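PDB 5ZKA: N-acetylneuraminate lyase, which is a bacterial lyase of the dihydrodipicolinate synthetase family, built on a TIM-barrel fold. Local coordinates for residues A[120-133]-A[156-168]. Sequence-based numbering, arbitrary orientation.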
loop_
_atom_site.group_PDB
_atom_site.type_symbol
_atom_site.label_atom_id
_atom_site.label_comp_id
_atom_site.label_asym_id
_atom_site.label_seq_id
_atom_site.Cartn_x
_atom_site.Cartn_y
_atom_site.Cartn_z
ATOM N N VAL A 120 8.888 16.331 12.311
ATOM C CA VAL A 120 7.528 16.105 11.837
ATOM C C VAL A 120 7.007 17.376 11.165
ATOM O O VAL A 120 7.408 18.496 11.505
ATOM C CB VAL A 120 6.622 15.672 13.002
ATOM C CG1 VAL A 120 6.597 16.743 14.092
ATOM C CG2 VAL A 120 5.208 15.338 12.504
ATOM N N THR A 121 6.122 17.208 10.182
ATOM C CA THR A 121 5.473 18.380 9.613
ATOM C C THR A 121 4.761 19.151 10.724
ATOM O O THR A 121 4.140 18.542 11.601
ATOM C CB THR A 121 4.475 17.979 8.521
ATOM O OG1 THR A 121 3.511 17.065 9.058
ATOM C CG2 THR A 121 5.201 17.311 7.350
ATOM N N PRO A 122 4.858 20.482 10.752
ATOM C CA PRO A 122 4.137 21.228 11.790
ATOM C C PRO A 122 2.641 20.974 11.649
ATOM O O PRO A 122 2.119 20.861 10.539
ATOM C CB PRO A 122 4.507 22.693 11.513
ATOM C CG PRO A 122 4.916 22.718 10.095
ATOM C CD PRO A 122 5.523 21.375 9.787
ATOM N N PHE A 123 1.958 20.842 12.783
ATOM C CA PHE A 123 0.595 20.319 12.802
ATOM C C PHE A 123 -0.242 21.164 13.763
ATOM O O PHE A 123 0.216 22.189 14.275
ATOM C CB PHE A 123 0.613 18.823 13.166
ATOM C CG PHE A 123 1.295 18.520 14.479
ATOM C CD1 PHE A 123 2.661 18.286 14.534
ATOM C CD2 PHE A 123 0.560 18.456 15.652
ATOM C CE1 PHE A 123 3.290 18.006 15.743
ATOM C CE2 PHE A 123 1.177 18.167 16.863
ATOM C CZ PHE A 123 2.545 17.953 16.906
ATOM N N TYR A 124 -1.479 20.702 13.998
ATOM C CA TYR A 124 -2.557 21.378 14.718
ATOM C C TYR A 124 -3.082 22.543 13.885
ATOM O O TYR A 124 -4.175 22.446 13.311
ATOM C CB TYR A 124 -2.141 21.842 16.119
ATOM C CG TYR A 124 -3.316 22.370 16.926
ATOM C CD1 TYR A 124 -4.229 21.500 17.533
ATOM C CD2 TYR A 124 -3.533 23.732 17.051
ATOM C CE1 TYR A 124 -5.315 21.987 18.263
ATOM C CE2 TYR A 124 -4.619 24.231 17.768
ATOM C CZ TYR A 124 -5.505 23.359 18.368
ATOM O OH TYR A 124 -6.571 23.876 19.074
ATOM N N TYR A 125 -2.327 23.638 13.795
ATOM C CA TYR A 125 -2.718 24.706 12.886
ATOM C C TYR A 125 -2.618 24.219 11.447
ATOM O O TYR A 125 -1.837 23.322 11.128
ATOM C CB TYR A 125 -1.844 25.942 13.081
ATOM C CG TYR A 125 -1.955 26.528 14.459
ATOM C CD1 TYR A 125 -3.047 27.317 14.807
ATOM C CD2 TYR A 125 -0.972 26.297 15.418
ATOM C CE1 TYR A 125 -3.154 27.865 16.078
ATOM C CE2 TYR A 125 -1.067 26.853 16.691
ATOM C CZ TYR A 125 -2.158 27.618 17.019
ATOM O OH TYR A 125 -2.269 28.163 18.281
ATOM N N LYS A 126 -3.427 24.813 10.570
ATOM C CA LYS A 126 -3.429 24.401 9.165
ATOM C C LYS A 126 -2.415 25.250 8.399
ATOM O O LYS A 126 -2.762 26.159 7.649
ATOM C CB LYS A 126 -4.833 24.509 8.576
ATOM C CG LYS A 126 -5.896 23.698 9.321
ATOM C CD LYS A 126 -5.691 22.196 9.137
ATOM C CE LYS A 126 -6.882 21.392 9.661
ATOM N NZ LYS A 126 -6.611 19.928 9.641
ATOM N N PHE A 127 -1.130 24.941 8.592
ATOM C CA PHE A 127 -0.101 25.655 7.846
ATOM C C PHE A 127 -0.207 25.316 6.363
ATOM O O PHE A 127 -0.525 24.184 5.997
ATOM C CB PHE A 127 1.287 25.296 8.368
ATOM C CG PHE A 127 1.501 25.657 9.813
ATOM C CD1 PHE A 127 1.664 26.975 10.194
ATOM C CD2 PHE A 127 1.529 24.670 10.787
ATOM C CE1 PHE A 127 1.851 27.309 11.524
ATOM C CE2 PHE A 127 1.715 24.996 12.120
ATOM C CZ PHE A 127 1.880 26.313 12.489
ATOM N N ASP A 128 0.029 26.304 5.499
ATOM C CA ASP A 128 0.047 25.959 4.086
ATOM C C ASP A 128 1.456 25.502 3.717
ATOM O O ASP A 128 2.370 25.498 4.551
ATOM C CB ASP A 128 -0.486 27.111 3.221
ATOM C CG ASP A 128 0.433 28.319 3.174
ATOM O OD1 ASP A 128 1.649 28.200 3.451
ATOM O OD2 ASP A 128 -0.081 29.414 2.834
ATOM N N PHE A 129 1.644 25.080 2.467
ATOM C CA PHE A 129 2.914 24.437 2.149
ATOM C C PHE A 129 4.079 25.414 2.231
ATOM O O PHE A 129 5.178 25.034 2.652
ATOM C CB PHE A 129 2.899 23.783 0.773
ATOM C CG PHE A 129 4.219 23.182 0.428
ATOM C CD1 PHE A 129 4.646 22.026 1.077
ATOM C CD2 PHE A 129 5.075 23.809 -0.465
ATOM C CE1 PHE A 129 5.882 21.477 0.795
ATOM C CE2 PHE A 129 6.319 23.264 -0.747
ATOM C CZ PHE A 129 6.721 22.101 -0.116
ATOM N N SER A 130 3.879 26.665 1.812
ATOM C CA SER A 130 4.976 27.622 1.905
ATOM C C SER A 130 5.455 27.765 3.343
ATOM O O SER A 130 6.651 27.965 3.584
ATOM C CB SER A 130 4.552 28.988 1.368
ATOM O OG SER A 130 3.693 29.637 2.290
ATOM N N GLU A 131 4.542 27.659 4.309
ATOM C CA GLU A 131 4.946 27.755 5.709
ATOM C C GLU A 131 5.682 26.501 6.155
ATOM O O GLU A 131 6.668 26.587 6.896
ATOM C CB GLU A 131 3.721 28.033 6.577
ATOM C CG GLU A 131 3.162 29.416 6.280
ATOM C CD GLU A 131 1.757 29.662 6.802
ATOM O OE1 GLU A 131 0.985 28.690 6.960
ATOM O OE2 GLU A 131 1.430 30.851 7.034
ATOM N N ILE A 132 5.232 25.331 5.694
ATOM C CA ILE A 132 5.923 24.078 5.997
ATOM C C ILE A 132 7.341 24.100 5.440
ATOM O O ILE A 132 8.293 23.631 6.084
ATOM C CB ILE A 132 5.112 22.896 5.434
ATOM C CG1 ILE A 132 3.827 22.703 6.248
ATOM C CG2 ILE A 132 5.954 21.639 5.374
ATOM C CD1 ILE A 132 2.857 21.692 5.659
ATOM N N LYS A 133 7.502 24.644 4.230
ATOM C CA LYS A 133 8.821 24.727 3.612
ATOM C C LYS A 133 9.740 25.634 4.419
ATOM O O LYS A 133 10.908 25.305 4.663
ATOM C CB LYS A 133 8.684 25.243 2.172
ATOM C CG LYS A 133 9.987 25.244 1.378
ATOM C CD LYS A 133 9.717 25.583 -0.092
ATOM C CE LYS A 133 11.008 25.753 -0.870
ATOM N NZ LYS A 133 10.790 26.504 -2.137
ATOM N N THR A 156 -0.969 13.784 11.720
ATOM C CA THR A 156 -0.950 15.232 11.504
ATOM C C THR A 156 -2.046 15.720 10.568
ATOM O O THR A 156 -2.391 16.910 10.603
ATOM C CB THR A 156 0.388 15.688 10.907
ATOM O OG1 THR A 156 0.534 15.125 9.595
ATOM C CG2 THR A 156 1.566 15.276 11.781
ATOM N N GLY A 157 -2.570 14.847 9.708
ATOM C CA GLY A 157 -3.473 15.287 8.661
ATOM C C GLY A 157 -2.821 16.036 7.520
ATOM O O GLY A 157 -3.537 16.603 6.686
ATOM N N VAL A 158 -1.490 16.052 7.445
ATOM C CA VAL A 158 -0.763 16.812 6.429
ATOM C C VAL A 158 -0.400 15.855 5.296
ATOM O O VAL A 158 0.430 14.957 5.476
ATOM C CB VAL A 158 0.491 17.487 7.008
ATOM C CG1 VAL A 158 1.358 18.046 5.888
ATOM C CG2 VAL A 158 0.103 18.585 8.005
ATOM N N ASN A 159 -1.013 16.049 4.128
ATOM C CA ASN A 159 -0.806 15.194 2.962
ATOM C C ASN A 159 0.039 15.940 1.937
ATOM O O ASN A 159 -0.404 16.951 1.378
ATOM C CB ASN A 159 -2.146 14.761 2.363
ATOM C CG ASN A 159 -2.878 13.768 3.251
ATOM O OD1 ASN A 159 -3.900 14.094 3.861
ATOM N ND2 ASN A 159 -2.348 12.551 3.337
ATOM N N MET A 160 1.242 15.431 1.681
ATOM C CA MET A 160 2.235 16.114 0.862
ATOM C C MET A 160 2.246 15.529 -0.545
ATOM O O MET A 160 2.308 14.304 -0.713
ATOM C CB MET A 160 3.622 15.985 1.495
ATOM C CG MET A 160 4.682 16.853 0.859
ATOM S SD MET A 160 5.669 17.674 2.133
ATOM C CE MET A 160 4.409 18.629 2.956
ATOM N N SER A 161 2.194 16.405 -1.545
ATOM C CA SER A 161 2.177 16.030 -2.950
ATOM C C SER A 161 3.586 15.748 -3.464
ATOM O O SER A 161 4.591 16.107 -2.848
ATOM C CB SER A 161 1.541 17.136 -3.788
ATOM O OG SER A 161 2.528 18.037 -4.262
ATOM N N LEU A 162 3.647 15.104 -4.634
ATOM C CA LEU A 162 4.938 14.792 -5.240
ATOM C C LEU A 162 5.717 16.057 -5.581
ATOM O O LEU A 162 6.928 16.130 -5.336
ATOM C CB LEU A 162 4.737 13.921 -6.480
ATOM C CG LEU A 162 5.969 13.459 -7.254
ATOM C CD1 LEU A 162 6.886 12.599 -6.388
ATOM C CD2 LEU A 162 5.508 12.697 -8.494
ATOM N N SER A 163 5.047 17.073 -6.130
ATOM C CA SER A 163 5.744 18.326 -6.436
ATOM C C SER A 163 6.174 19.059 -5.170
ATOM O O SER A 163 7.176 19.787 -5.176
ATOM C CB SER A 163 4.855 19.237 -7.278
ATOM O OG SER A 163 3.637 19.504 -6.604
ATOM N N GLN A 164 5.425 18.893 -4.083
ATOM C CA GLN A 164 5.829 19.499 -2.821
ATOM C C GLN A 164 7.086 18.827 -2.263
ATOM O O GLN A 164 8.001 19.512 -1.793
ATOM C CB GLN A 164 4.662 19.438 -1.840
ATOM C CG GLN A 164 3.506 20.349 -2.277
ATOM C CD GLN A 164 2.281 20.236 -1.395
ATOM O OE1 GLN A 164 2.067 19.227 -0.725
ATOM N NE2 GLN A 164 1.478 21.298 -1.372
ATOM N N PHE A 165 7.168 17.490 -2.329
ATOM C CA PHE A 165 8.422 16.828 -1.967
ATOM C C PHE A 165 9.573 17.355 -2.815
ATOM O O PHE A 165 10.678 17.584 -2.308
ATOM C CB PHE A 165 8.309 15.307 -2.128
ATOM C CG PHE A 165 7.702 14.606 -0.946
ATOM C CD1 PHE A 165 8.348 14.582 0.284
ATOM C CD2 PHE A 165 6.476 13.962 -1.067
ATOM C CE1 PHE A 165 7.785 13.929 1.377
ATOM C CE2 PHE A 165 5.906 13.302 0.014
ATOM C CZ PHE A 165 6.564 13.292 1.248
ATOM N N GLY A 166 9.333 17.558 -4.112
ATOM C CA GLY A 166 10.372 18.108 -4.971
ATOM C C GLY A 166 10.875 19.460 -4.511
ATOM O O GLY A 166 12.076 19.734 -4.571
ATOM N N GLU A 167 9.969 20.328 -4.047
ATOM C CA GLU A 167 10.393 21.637 -3.556
ATOM C C GLU A 167 11.300 21.496 -2.340
ATOM O O GLU A 167 12.351 22.141 -2.257
ATOM C CB GLU A 167 9.175 22.496 -3.223
ATOM C CG GLU A 167 8.444 23.057 -4.436
ATOM C CD GLU A 167 7.478 24.174 -4.057
ATOM O OE1 GLU A 167 7.913 25.133 -3.388
ATOM O OE2 GLU A 167 6.283 24.077 -4.408
ATOM N N LEU A 168 10.918 20.645 -1.385
ATOM C CA LEU A 168 11.764 20.433 -0.215
ATOM C C LEU A 168 13.099 19.814 -0.609
ATOM O O LEU A 168 14.156 20.247 -0.139
ATOM C CB LEU A 168 11.038 19.556 0.805
ATOM C CG LEU A 168 9.751 20.180 1.352
ATOM C CD1 LEU A 168 9.015 19.201 2.251
ATOM C CD2 LEU A 168 10.045 21.483 2.099
HETATM O O HOH W 1 2.902 14.785 8.091
HETATM O O HOH W 2 -2.804 18.413 12.905
#
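F129, in the first turn of helix 129-143, packs its ring against the face of helix 162-169 formed by Q164, E167 and L168, joining two neighbouring outer helices of the TIM barrel whose segment axes run roughly parallel, 31° apart. With CG anti to the backbone N (chi1 177°), the ring reaches across to Q164, whose CB makes a CH-pi contact over one face, 3.9 Å from the ring centroid. The Q164 amide stacks nearly flat on the ring, the two planes 11° apart, and S161 N fixes its rotation by donating to OE1 of Q164. M160 meets the ring edge in a Met-aromatic contact, with L168 CG and the steeply turned E167 carboxylate also along the rim.

Apolar contacts flank the ring: I132 CD1 touches V158 CG1 at 3.9 Å, and L168 CD2 lies against CA and CG of K133.

Water joins the loop after strand 117-120 to the C-terminal end of helix 153-156. One water links OG1 of T121 and T156, while another accepts from Y124 N and donates to T156 O. T156 OG1 also accepts from V158 N, forming an ST turn.

The extended K133 chain brings NZ to 3.4 Å from E167 OE1, a weakly hydrogen-bonded salt bridge.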